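Local structure of probable membrane transporter protein MamO (Magnetospirillum magneticum, 5HMA) at residues F87-Q93 with V153-L159; A103-M108 with A141-Q147; L136-V142 with V173-P179. The protein promotes magnetite formation and activation of the MamE protease, binding transition metals through a protease-like domain that is probably not an active protease. All blocks are in the same frame, centred on the assembly; numbering follows the deposited sequence.

Interaction 1. Residues F87-Q93 with V153-L159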
loop_
_atom_site.group_PDB
_atom_site.type_symbol
_atom_site.label_atom_id
_atom_site.label_comp_id
_atom_site.label_asym_id
_atom_site.label_seq_id
_atom_site.Cartn_x
_atom_site.Cartn_y
_atom_site.Cartn_z
ATOM N N PHE A 87 -2.020 0.645 -10.936
ATOM C CA PHE A 87 -3.072 1.633 -10.719
ATOM C C PHE A 87 -2.821 2.888 -11.553
ATOM O O PHE A 87 -1.707 3.413 -11.582
ATOM C CB PHE A 87 -3.159 1.992 -9.231
ATOM C CG PHE A 87 -3.716 0.884 -8.388
ATOM C CD1 PHE A 87 -5.087 0.606 -8.407
ATOM C CD2 PHE A 87 -2.881 0.110 -7.590
ATOM C CE1 PHE A 87 -5.622 -0.426 -7.637
ATOM C CE2 PHE A 87 -3.403 -0.937 -6.806
ATOM C CZ PHE A 87 -4.780 -1.204 -6.835
ATOM N N ARG A 88 -3.853 3.372 -12.231
ATOM C CA ARG A 88 -3.735 4.639 -12.952
ATOM C C ARG A 88 -3.948 5.811 -12.006
ATOM O O ARG A 88 -5.040 5.968 -11.441
ATOM C CB ARG A 88 -4.749 4.722 -14.090
ATOM C CG ARG A 88 -4.711 3.587 -15.091
ATOM C CD ARG A 88 -5.675 3.895 -16.234
ATOM N NE ARG A 88 -5.367 5.183 -16.856
ATOM C CZ ARG A 88 -6.275 6.040 -17.316
ATOM N NH1 ARG A 88 -7.569 5.755 -17.225
ATOM N NH2 ARG A 88 -5.888 7.186 -17.866
ATOM N N MET A 89 -2.924 6.644 -11.839
ATOM C CA MET A 89 -3.011 7.772 -10.907
ATOM C C MET A 89 -4.064 8.805 -11.321
ATOM O O MET A 89 -4.620 9.503 -10.475
ATOM C CB MET A 89 -1.646 8.445 -10.754
ATOM C CG MET A 89 -0.610 7.550 -10.080
ATOM S SD MET A 89 -1.175 6.893 -8.494
ATOM C CE MET A 89 -1.245 8.411 -7.544
ATOM N N ALA A 90 -4.343 8.893 -12.615
ATOM C CA ALA A 90 -5.409 9.760 -13.098
ATOM C C ALA A 90 -6.785 9.300 -12.596
ATOM O O ALA A 90 -7.713 10.101 -12.521
ATOM C CB ALA A 90 -5.394 9.817 -14.618
ATOM N N ASP A 91 -6.910 8.021 -12.247
ATOM C CA ASP A 91 -8.199 7.447 -11.837
ATOM C C ASP A 91 -8.413 7.477 -10.328
ATOM O O ASP A 91 -9.423 6.976 -9.830
ATOM C CB ASP A 91 -8.334 5.997 -12.314
ATOM C CG ASP A 91 -8.509 5.882 -13.812
ATOM O OD1 ASP A 91 -8.647 6.926 -14.488
ATOM O OD2 ASP A 91 -8.518 4.737 -14.310
ATOM N N VAL A 92 -7.455 8.043 -9.606
ATOM C CA VAL A 92 -7.542 8.157 -8.152
ATOM C C VAL A 92 -8.837 8.863 -7.741
ATOM O O VAL A 92 -9.214 9.872 -8.354
ATOM C CB VAL A 92 -6.302 8.884 -7.622
ATOM C CG1 VAL A 92 -6.615 9.645 -6.359
ATOM C CG2 VAL A 92 -5.152 7.880 -7.430
ATOM N N GLN A 93 -9.542 8.323 -6.744
ATOM C CA GLN A 93 -10.809 8.940 -6.287
ATOM C C GLN A 93 -10.834 9.145 -4.778
ATOM O O GLN A 93 -10.159 8.429 -4.033
ATOM C CB GLN A 93 -12.029 8.090 -6.668
ATOM C CG GLN A 93 -12.087 7.605 -8.101
ATOM C CD GLN A 93 -12.727 8.602 -9.028
ATOM O OE1 GLN A 93 -13.286 9.610 -8.584
ATOM N NE2 GLN A 93 -12.649 8.332 -10.334
ATOM N N VAL A 153 -9.238 0.341 -2.330
ATOM C CA VAL A 153 -9.876 0.688 -3.600
ATOM C C VAL A 153 -11.359 0.798 -3.407
ATOM O O VAL A 153 -11.912 0.238 -2.457
ATOM C CB VAL A 153 -9.579 -0.329 -4.731
ATOM C CG1 VAL A 153 -8.064 -0.517 -4.928
ATOM C CG2 VAL A 153 -10.282 -1.653 -4.465
ATOM N N ASN A 154 -12.008 1.518 -4.320
ATOM C CA ASN A 154 -13.457 1.575 -4.307
ATOM C C ASN A 154 -13.972 0.394 -5.124
ATOM O O ASN A 154 -13.187 -0.453 -5.580
ATOM C CB ASN A 154 -13.985 2.932 -4.818
ATOM C CG ASN A 154 -13.617 3.237 -6.279
ATOM O OD1 ASN A 154 -13.204 2.364 -7.038
ATOM N ND2 ASN A 154 -13.801 4.504 -6.676
ATOM N N ALA A 155 -15.279 0.334 -5.313
ATOM C CA ALA A 155 -15.880 -0.799 -5.986
ATOM C C ALA A 155 -15.533 -0.831 -7.479
ATOM O O ALA A 155 -15.705 -1.849 -8.147
ATOM C CB ALA A 155 -17.392 -0.771 -5.783
ATOM N N GLN A 156 -15.048 0.283 -8.014
ATOM C CA GLN A 156 -14.656 0.298 -9.423
ATOM C C GLN A 156 -13.179 -0.081 -9.594
ATOM O O GLN A 156 -12.687 -0.166 -10.707
ATOM C CB GLN A 156 -14.925 1.672 -10.057
ATOM C CG GLN A 156 -16.390 1.933 -10.423
ATOM C CD GLN A 156 -17.273 2.161 -9.200
ATOM O OE1 GLN A 156 -16.974 3.007 -8.347
ATOM N NE2 GLN A 156 -18.366 1.401 -9.109
ATOM N N GLY A 157 -12.471 -0.303 -8.494
ATOM C CA GLY A 157 -11.062 -0.653 -8.585
ATOM C C GLY A 157 -10.130 0.545 -8.616
ATOM O O GLY A 157 -8.923 0.384 -8.755
ATOM N N ASP A 158 -10.684 1.750 -8.496
ATOM C CA ASP A 158 -9.854 2.954 -8.416
ATOM C C ASP A 158 -9.071 2.990 -7.108
ATOM O O ASP A 158 -9.597 2.646 -6.041
ATOM C CB ASP A 158 -10.712 4.210 -8.528
ATOM C CG ASP A 158 -11.534 4.240 -9.803
ATOM O OD1 ASP A 158 -11.055 3.697 -10.819
ATOM O OD2 ASP A 158 -12.654 4.802 -9.784
ATOM N N LEU A 159 -7.813 3.402 -7.186
ATOM C CA LEU A 159 -7.000 3.569 -5.984
ATOM C C LEU A 159 -7.591 4.697 -5.139
ATOM O O LEU A 159 -7.782 5.800 -5.646
ATOM C CB LEU A 159 -5.552 3.883 -6.355
ATOM C CG LEU A 159 -4.576 4.040 -5.186
ATOM C CD1 LEU A 159 -4.471 2.736 -4.417
ATOM C CD2 LEU A 159 -3.211 4.445 -5.696
HETATM O O HOH W 1 -6.762 3.973 -9.820
#

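Interaction 2. Residues A103-M108 with A141-Q147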
loop_
_atom_site.group_PDB
_atom_site.type_symbol
_atom_site.label_atom_id
_atom_site.label_comp_id
_atom_site.label_asym_id
_atom_site.label_seq_id
_atom_site.Cartn_x
_atom_site.Cartn_y
_atom_site.Cartn_z
ATOM N N ALA A 103 -9.702 -3.554 0.813
ATOM C CA ALA A 103 -8.296 -3.433 1.168
ATOM C C ALA A 103 -7.562 -4.683 0.714
ATOM O O ALA A 103 -7.905 -5.794 1.112
ATOM C CB ALA A 103 -8.148 -3.220 2.663
ATOM N N PHE A 104 -6.571 -4.494 -0.149
ATOM C CA PHE A 104 -5.832 -5.617 -0.734
ATOM C C PHE A 104 -4.423 -5.685 -0.142
ATOM O O PHE A 104 -3.831 -4.651 0.178
ATOM C CB PHE A 104 -5.726 -5.474 -2.264
ATOM C CG PHE A 104 -7.000 -5.778 -3.013
ATOM C CD1 PHE A 104 -8.010 -4.826 -3.109
ATOM C CD2 PHE A 104 -7.167 -6.995 -3.659
ATOM C CE1 PHE A 104 -9.179 -5.097 -3.826
ATOM C CE2 PHE A 104 -8.327 -7.270 -4.380
ATOM C CZ PHE A 104 -9.337 -6.322 -4.459
ATOM N N GLY A 105 -3.875 -6.892 -0.036
ATOM C CA GLY A 105 -2.494 -7.071 0.395
ATOM C C GLY A 105 -1.940 -8.401 -0.092
ATOM O O GLY A 105 -2.616 -9.127 -0.828
ATOM N N ARG A 106 -0.709 -8.719 0.302
ATOM C CA ARG A 106 -0.139 -10.034 0.041
ATOM C C ARG A 106 0.506 -10.516 1.322
ATOM O O ARG A 106 1.197 -9.758 2.014
ATOM C CB ARG A 106 0.882 -10.013 -1.122
ATOM C CG ARG A 106 0.323 -9.456 -2.437
ATOM C CD ARG A 106 0.977 -10.056 -3.676
ATOM N NE ARG A 106 0.284 -11.251 -4.143
ATOM C CZ ARG A 106 -0.647 -11.273 -5.095
ATOM N NH1 ARG A 106 -1.024 -10.160 -5.702
ATOM N NH2 ARG A 106 -1.208 -12.421 -5.438
ATOM N N ASN A 107 0.284 -11.782 1.641
ATOM C CA ASN A 107 0.818 -12.313 2.874
ATOM C C ASN A 107 2.283 -12.756 2.706
ATOM O O ASN A 107 2.900 -12.566 1.655
ATOM C CB ASN A 107 -0.070 -13.458 3.384
ATOM C CG ASN A 107 -0.056 -14.681 2.484
ATOM O OD1 ASN A 107 0.801 -14.838 1.614
ATOM N ND2 ASN A 107 -1.011 -15.574 2.708
ATOM N N MET A 108 2.819 -13.358 3.758
ATOM C CA MET A 108 4.230 -13.719 3.840
ATOM C C MET A 108 4.603 -14.803 2.829
ATOM O O MET A 108 5.784 -15.039 2.582
ATOM C CB MET A 108 4.551 -14.177 5.268
ATOM C CG MET A 108 6.015 -14.254 5.616
ATOM S SD MET A 108 6.337 -13.437 7.189
ATOM C CE MET A 108 5.077 -14.178 8.235
ATOM N N ALA A 141 -11.976 -2.430 6.729
ATOM C CA ALA A 141 -11.487 -3.331 5.673
ATOM C C ALA A 141 -10.063 -3.796 5.971
ATOM O O ALA A 141 -9.600 -4.799 5.435
ATOM C CB ALA A 141 -11.537 -2.660 4.303
ATOM N N VAL A 142 -9.371 -3.043 6.816
ATOM C CA VAL A 142 -8.013 -3.380 7.232
ATOM C C VAL A 142 -8.059 -4.179 8.535
ATOM O O VAL A 142 -8.423 -3.648 9.586
ATOM C CB VAL A 142 -7.174 -2.112 7.377
ATOM C CG1 VAL A 142 -5.806 -2.424 7.980
ATOM C CG2 VAL A 142 -7.068 -1.398 6.019
ATOM N N TYR A 143 -7.712 -5.462 8.458
ATOM C CA TYR A 143 -7.819 -6.358 9.610
ATOM C C TYR A 143 -6.468 -6.979 10.004
ATOM O O TYR A 143 -6.340 -7.556 11.084
ATOM C CB TYR A 143 -8.841 -7.475 9.322
ATOM C CG TYR A 143 -8.347 -8.509 8.326
ATOM C CD1 TYR A 143 -8.345 -8.248 6.955
ATOM C CD2 TYR A 143 -7.876 -9.747 8.756
ATOM C CE1 TYR A 143 -7.875 -9.190 6.041
ATOM C CE2 TYR A 143 -7.410 -10.696 7.852
ATOM C CZ TYR A 143 -7.408 -10.416 6.498
ATOM O OH TYR A 143 -6.940 -11.365 5.609
ATOM N N SER A 144 -5.466 -6.873 9.130
ATOM C CA SER A 144 -4.191 -7.554 9.362
ATOM C C SER A 144 -2.985 -6.651 9.136
ATOM O O SER A 144 -2.970 -5.847 8.214
ATOM C CB SER A 144 -4.069 -8.788 8.457
ATOM O OG SER A 144 -2.740 -9.312 8.455
ATOM N N TRP A 145 -1.965 -6.813 9.974
ATOM C CA TRP A 145 -0.703 -6.118 9.795
ATOM C C TRP A 145 -0.130 -6.325 8.386
ATOM O O TRP A 145 0.568 -5.459 7.861
ATOM C CB TRP A 145 0.306 -6.576 10.855
ATOM C CG TRP A 145 0.726 -7.994 10.718
ATOM C CD1 TRP A 145 0.113 -9.084 11.256
ATOM C CD2 TRP A 145 1.870 -8.486 10.001
ATOM N NE1 TRP A 145 0.801 -10.225 10.921
ATOM C CE2 TRP A 145 1.885 -9.887 10.155
ATOM C CE3 TRP A 145 2.882 -7.878 9.250
ATOM C CZ2 TRP A 145 2.870 -10.691 9.580
ATOM C CZ3 TRP A 145 3.858 -8.676 8.681
ATOM C CH2 TRP A 145 3.844 -10.068 8.848
ATOM N N GLU A 146 -0.456 -7.447 7.754
ATOM C CA GLU A 146 0.071 -7.738 6.423
ATOM C C GLU A 146 -0.522 -6.854 5.337
ATOM O O GLU A 146 0.036 -6.750 4.244
ATOM C CB GLU A 146 -0.157 -9.209 6.087
ATOM C CG GLU A 146 0.370 -10.115 7.179
ATOM C CD GLU A 146 0.461 -11.555 6.750
ATOM O OE1 GLU A 146 1.585 -12.000 6.401
ATOM O OE2 GLU A 146 -0.595 -12.232 6.769
ATOM N N GLN A 147 -1.642 -6.202 5.631
ATOM C CA GLN A 147 -2.286 -5.321 4.650
ATOM C C GLN A 147 -1.634 -3.951 4.637
ATOM O O GLN A 147 -1.895 -3.128 3.759
ATOM C CB GLN A 147 -3.780 -5.170 4.945
ATOM C CG GLN A 147 -4.609 -6.401 4.662
ATOM C CD GLN A 147 -6.007 -6.265 5.224
ATOM O OE1 GLN A 147 -6.176 -6.091 6.432
ATOM N NE2 GLN A 147 -7.020 -6.325 4.353
HETATM O O HOH W 2 -4.129 -3.029 2.253
#

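Interaction 3. Residues L136-V142 with V173-P179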
loop_
_atom_site.group_PDB
_atom_site.type_symbol
_atom_site.label_atom_id
_atom_site.label_comp_id
_atom_site.label_asym_id
_atom_site.label_seq_id
_atom_site.Cartn_x
_atom_site.Cartn_y
_atom_site.Cartn_z
ATOM N N LEU A 136 -6.489 11.159 8.045
ATOM C CA LEU A 136 -6.564 9.814 7.490
ATOM C C LEU A 136 -8.010 9.332 7.417
ATOM O O LEU A 136 -8.889 9.864 8.099
ATOM C CB LEU A 136 -5.745 8.842 8.337
ATOM C CG LEU A 136 -4.260 9.165 8.456
ATOM C CD1 LEU A 136 -3.644 8.343 9.560
ATOM C CD2 LEU A 136 -3.576 8.872 7.141
ATOM N N LEU A 137 -8.246 8.320 6.592
ATOM C CA LEU A 137 -9.500 7.577 6.629
ATOM C C LEU A 137 -9.439 6.480 7.684
ATOM O O LEU A 137 -8.357 6.009 8.047
ATOM C CB LEU A 137 -9.789 6.944 5.275
ATOM C CG LEU A 137 -9.696 7.846 4.045
ATOM C CD1 LEU A 137 -9.815 6.998 2.784
ATOM C CD2 LEU A 137 -10.784 8.914 4.093
ATOM N N ARG A 138 -10.601 6.061 8.167
ATOM C CA ARG A 138 -10.689 4.805 8.911
ATOM C C ARG A 138 -11.696 3.877 8.270
ATOM O O ARG A 138 -12.780 4.298 7.867
ATOM C CB ARG A 138 -11.082 5.053 10.355
ATOM C CG ARG A 138 -10.003 5.750 11.118
ATOM C CD ARG A 138 -10.327 5.755 12.574
ATOM N NE ARG A 138 -10.218 4.425 13.157
ATOM C CZ ARG A 138 -10.268 4.208 14.464
ATOM N NH1 ARG A 138 -10.164 2.978 14.947
ATOM N NH2 ARG A 138 -10.420 5.238 15.282
ATOM N N SER A 139 -11.332 2.608 8.175
ATOM C CA SER A 139 -12.255 1.599 7.682
ATOM C C SER A 139 -11.957 0.253 8.329
ATOM O O SER A 139 -10.821 -0.035 8.720
ATOM C CB SER A 139 -12.165 1.474 6.162
ATOM O OG SER A 139 -11.180 0.521 5.823
ATOM N N ASP A 140 -12.985 -0.575 8.427
ATOM C CA ASP A 140 -12.819 -1.912 8.973
ATOM C C ASP A 140 -12.399 -2.917 7.896
ATOM O O ASP A 140 -12.457 -4.123 8.124
ATOM C CB ASP A 140 -14.113 -2.367 9.666
ATOM C CG ASP A 140 -15.365 -1.987 8.887
ATOM O OD1 ASP A 140 -15.316 -1.957 7.643
ATOM O OD2 ASP A 140 -16.405 -1.717 9.519
ATOM N N ALA A 141 -11.976 -2.430 6.729
ATOM C CA ALA A 141 -11.487 -3.331 5.673
ATOM C C ALA A 141 -10.063 -3.796 5.971
ATOM O O ALA A 141 -9.600 -4.799 5.435
ATOM C CB ALA A 141 -11.537 -2.660 4.303
ATOM N N VAL A 142 -9.371 -3.043 6.816
ATOM C CA VAL A 142 -8.013 -3.380 7.232
ATOM C C VAL A 142 -8.059 -4.179 8.535
ATOM O O VAL A 142 -8.423 -3.648 9.586
ATOM C CB VAL A 142 -7.174 -2.112 7.377
ATOM C CG1 VAL A 142 -5.806 -2.424 7.980
ATOM C CG2 VAL A 142 -7.068 -1.398 6.019
ATOM N N VAL A 173 -6.856 -4.737 16.121
ATOM C CA VAL A 173 -6.373 -4.121 14.899
ATOM C C VAL A 173 -7.380 -3.090 14.372
ATOM O O VAL A 173 -8.551 -3.402 14.154
ATOM C CB VAL A 173 -6.073 -5.191 13.836
ATOM C CG1 VAL A 173 -5.534 -4.544 12.555
ATOM C CG2 VAL A 173 -5.096 -6.230 14.396
ATOM N N GLU A 174 -6.910 -1.864 14.174
ATOM C CA GLU A 174 -7.725 -0.787 13.633
ATOM C C GLU A 174 -7.196 -0.393 12.265
ATOM O O GLU A 174 -5.982 -0.342 12.057
ATOM C CB GLU A 174 -7.717 0.428 14.569
ATOM C CG GLU A 174 -8.209 0.155 15.986
ATOM C CD GLU A 174 -9.670 -0.279 16.036
ATOM O OE1 GLU A 174 -10.424 0.022 15.080
ATOM O OE2 GLU A 174 -10.065 -0.925 17.032
ATOM N N GLY A 175 -8.098 -0.097 11.334
ATOM C CA GLY A 175 -7.686 0.247 9.985
ATOM C C GLY A 175 -7.612 1.734 9.673
ATOM O O GLY A 175 -8.579 2.475 9.857
ATOM N N PHE A 176 -6.454 2.176 9.195
ATOM C CA PHE A 176 -6.293 3.551 8.739
ATOM C C PHE A 176 -5.913 3.570 7.272
ATOM O O PHE A 176 -5.452 2.558 6.731
ATOM C CB PHE A 176 -5.246 4.268 9.581
ATOM C CG PHE A 176 -5.707 4.550 10.969
ATOM C CD1 PHE A 176 -5.715 3.544 11.927
ATOM C CD2 PHE A 176 -6.177 5.809 11.315
ATOM C CE1 PHE A 176 -6.170 3.790 13.212
ATOM C CE2 PHE A 176 -6.628 6.071 12.615
ATOM C CZ PHE A 176 -6.626 5.059 13.559
ATOM N N THR A 177 -6.115 4.711 6.618
ATOM C CA THR A 177 -5.767 4.840 5.206
ATOM C C THR A 177 -5.321 6.255 4.860
ATOM O O THR A 177 -6.042 7.223 5.136
ATOM C CB THR A 177 -6.955 4.480 4.270
ATOM O OG1 THR A 177 -7.414 3.149 4.541
ATOM C CG2 THR A 177 -6.508 4.575 2.816
ATOM N N VAL A 178 -4.135 6.363 4.256
ATOM C CA VAL A 178 -3.659 7.618 3.682
ATOM C C VAL A 178 -4.363 7.859 2.351
ATOM O O VAL A 178 -4.236 7.051 1.442
ATOM C CB VAL A 178 -2.146 7.597 3.475
ATOM C CG1 VAL A 178 -1.661 8.974 3.016
ATOM C CG2 VAL A 178 -1.425 7.127 4.748
ATOM N N PRO A 179 -5.119 8.966 2.230
ATOM C CA PRO A 179 -5.836 9.240 0.972
ATOM C C PRO A 179 -4.903 9.317 -0.239
ATOM O O PRO A 179 -3.802 9.850 -0.131
ATOM C CB PRO A 179 -6.502 10.597 1.233
ATOM C CG PRO A 179 -6.660 10.653 2.712
ATOM C CD PRO A 179 -5.447 9.938 3.282
HETATM O O HOH W 3 -8.830 1.909 6.597
#

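Interaction 1. Residues F87-Q93 with V153-L159
L159 packs on the ring of F87, its methyl CD1 over the centre of one ring face and 4.3 Å above the ring plane. At the ring's edge and in its plane lies a carbonyl oxygen, with G157 O 3.6 Å from F87 CE1, where the slightly positive C-H rim suits it. V153 CG1 meets the same corner obliquely. M89 starts away from the contact, but a bend at chi2 (-54°) brings M89 SD back to 4.2 Å from L159 CD2, a fold that an unbranched side chain makes easily.

Beside this apolar patch, the two loops join through backbone. Q93 N donates to L159 O over 3.3 Å with an N-H...O angle of 160°, and V92 CA adds a C-H contact to the same oxygen. Water 1 accepts from L159 N and donates to R88 O. Q93 CG lies 3.3 Å from D158 OD2, the aliphatic part of the glutamine beside the carboxylate.

The second shell fixes the turn that leads into D158. Q156 N to N154 OD1, 2.9 Å, makes the Asx turn; D158 N binds N154 OD1 from the opposite face of the amide at 3.0 Å. A type I turn runs from N154 to G157, whose positive phi (88°) suits glycine. R88 pairs with D91, which may ease the nearness of D91 to D158.

The 87-93 segment belongs to the connection between the two barrels of the trypsin-like fold, while 153-159 links strands 151-153 and 159-167. M89 and V92 rest on helix 180-185, F87 bonds through its backbone to I27 of strand 23-29, and V153 likewise to F102 of strand 100-106.

Interaction 2. Residues A103-M108 with A141-Q147
A103, E146 and Q147 carry this contact between one face of strand 100-106 and the loop 141-147 packed over it. The small methyl of A103 fits a close spot: A103 CB lies 3.5 Å from A141 O and 3.8 Å from A141 CB, with V142 CG2 a little farther away.

Q147 reaches the same place with its amide, on a chain that is extended beyond CG (chi2 169°). Q147 NE2 donates to A141 O at 3.2 Å and more weakly to A103 O, so one NH2 group joins both segments. At the other end of the amide, Q147 OE1 accepts from Y143 N at 2.6 Å and from S144 N at 2.9 Å, which ties the loop back on itself. Water 2 bridges the backbones by donating to F104 O and Q147 O, and G105, lacking a side chain, leaves room for Q147 CA. The loop leads to T148, which by sequence stands where active trypsin-like proteases have their serine nucleophile, consistent with a protease scaffold kept without it.

E146 serves the far end. Its CG lies over the centre of one face of the W145 ring, and E146 OE1 takes a weak bond from M108 N at 3.2 Å, while E146 OE2 sits 3.6 Å from N107 CB. An ST turn positions the residue, E146 N donating to S144 OG. M108 CE meets the edge of the W145 ring.

A glutamine suits its site because donor and acceptor are both used, mostly on backbone of its own loop. That loop is thus shaped by hydrogen bonds, whereas its link to the strand rests on two weak bonds, a water and the packing of A103.

Interaction 3. Residues L136-V142 with V173-P179
L137 and T177 form the tight part of this strand pair, an antiparallel hydrogen-bonded pair in which L137 N donates to T177 O over 2.9 Å and T177 N returns to L137 O over 3.0 Å. Their side chains share a face of the sheet, L137 CB to T177 CB at 3.9 Å. A third bond, S139 N to G175 O, carries the pairing to the end of the strand. There the chain turns through a type I turn, with S139 OG accepting from A141 N as an ST turn, and V142 folds back so that V142 CB lies 3.6 Å from G175 CA. Only glycine suits this place, since any CB at G175 would run into S139 O and V142. Water 3 links S139 OG with T177 OG1, to which it donates; T177 OG1 is also bonded to N163.

These strands, 131-139 and 173-179, are neighbours in the second barrel of the chymotrypsin-like fold, with strand 159-167 on the far side of 173-179. L136 packs CD2 at 3.7 Å from V178 CG2 in the buried layer, and V178 also touches H71, one of the two histidines of the nickel site.

Toward solvent the contact passes to R138 and E174, with the buried F176 ring beneath the arginine. R138 and F176 form a non-hydrogen-bonded pair. The arginine runs alongside the ring with R138 CG 4.1 Å from the F176 ring centroid in a CH-pi contact, and a bend at chi3 (70°) puts F176 CZ over one face of the guanidinium, toward its rim, the planes only 16° apart. Beyond the exposed V173 begins the strand, and next to it R138 NH1 meets E174 OE1 at 3.0 Å in a salt bridge, with the carboxylate turned nearly perpendicular to the guanidinium (83°).

Overall arrangement
Interactions 2 and 3 are the closest pair, with centres about 11 Å apart: they share A141 and V142, and Y143 O lies 3.4 Å from V173 CG1. Interaction 1 lies farther off, its centre about 18 Å from that of interaction 2 and about 17 Å from that of interaction 3. It still touches interaction 2, V153 CG2 packing 3.7 Å from F104 CE1, whereas its nearest atoms stay about 6 Å from interaction 3. The nickel is bound by H71 and H186; in interaction 3 the side chain of V178 is about 8 Å from the metal and about 4 Å from that of H71, and in interaction 1 the side chain of M89 is about 10 Å from that of H186. Interaction 2 lies away from the metal site.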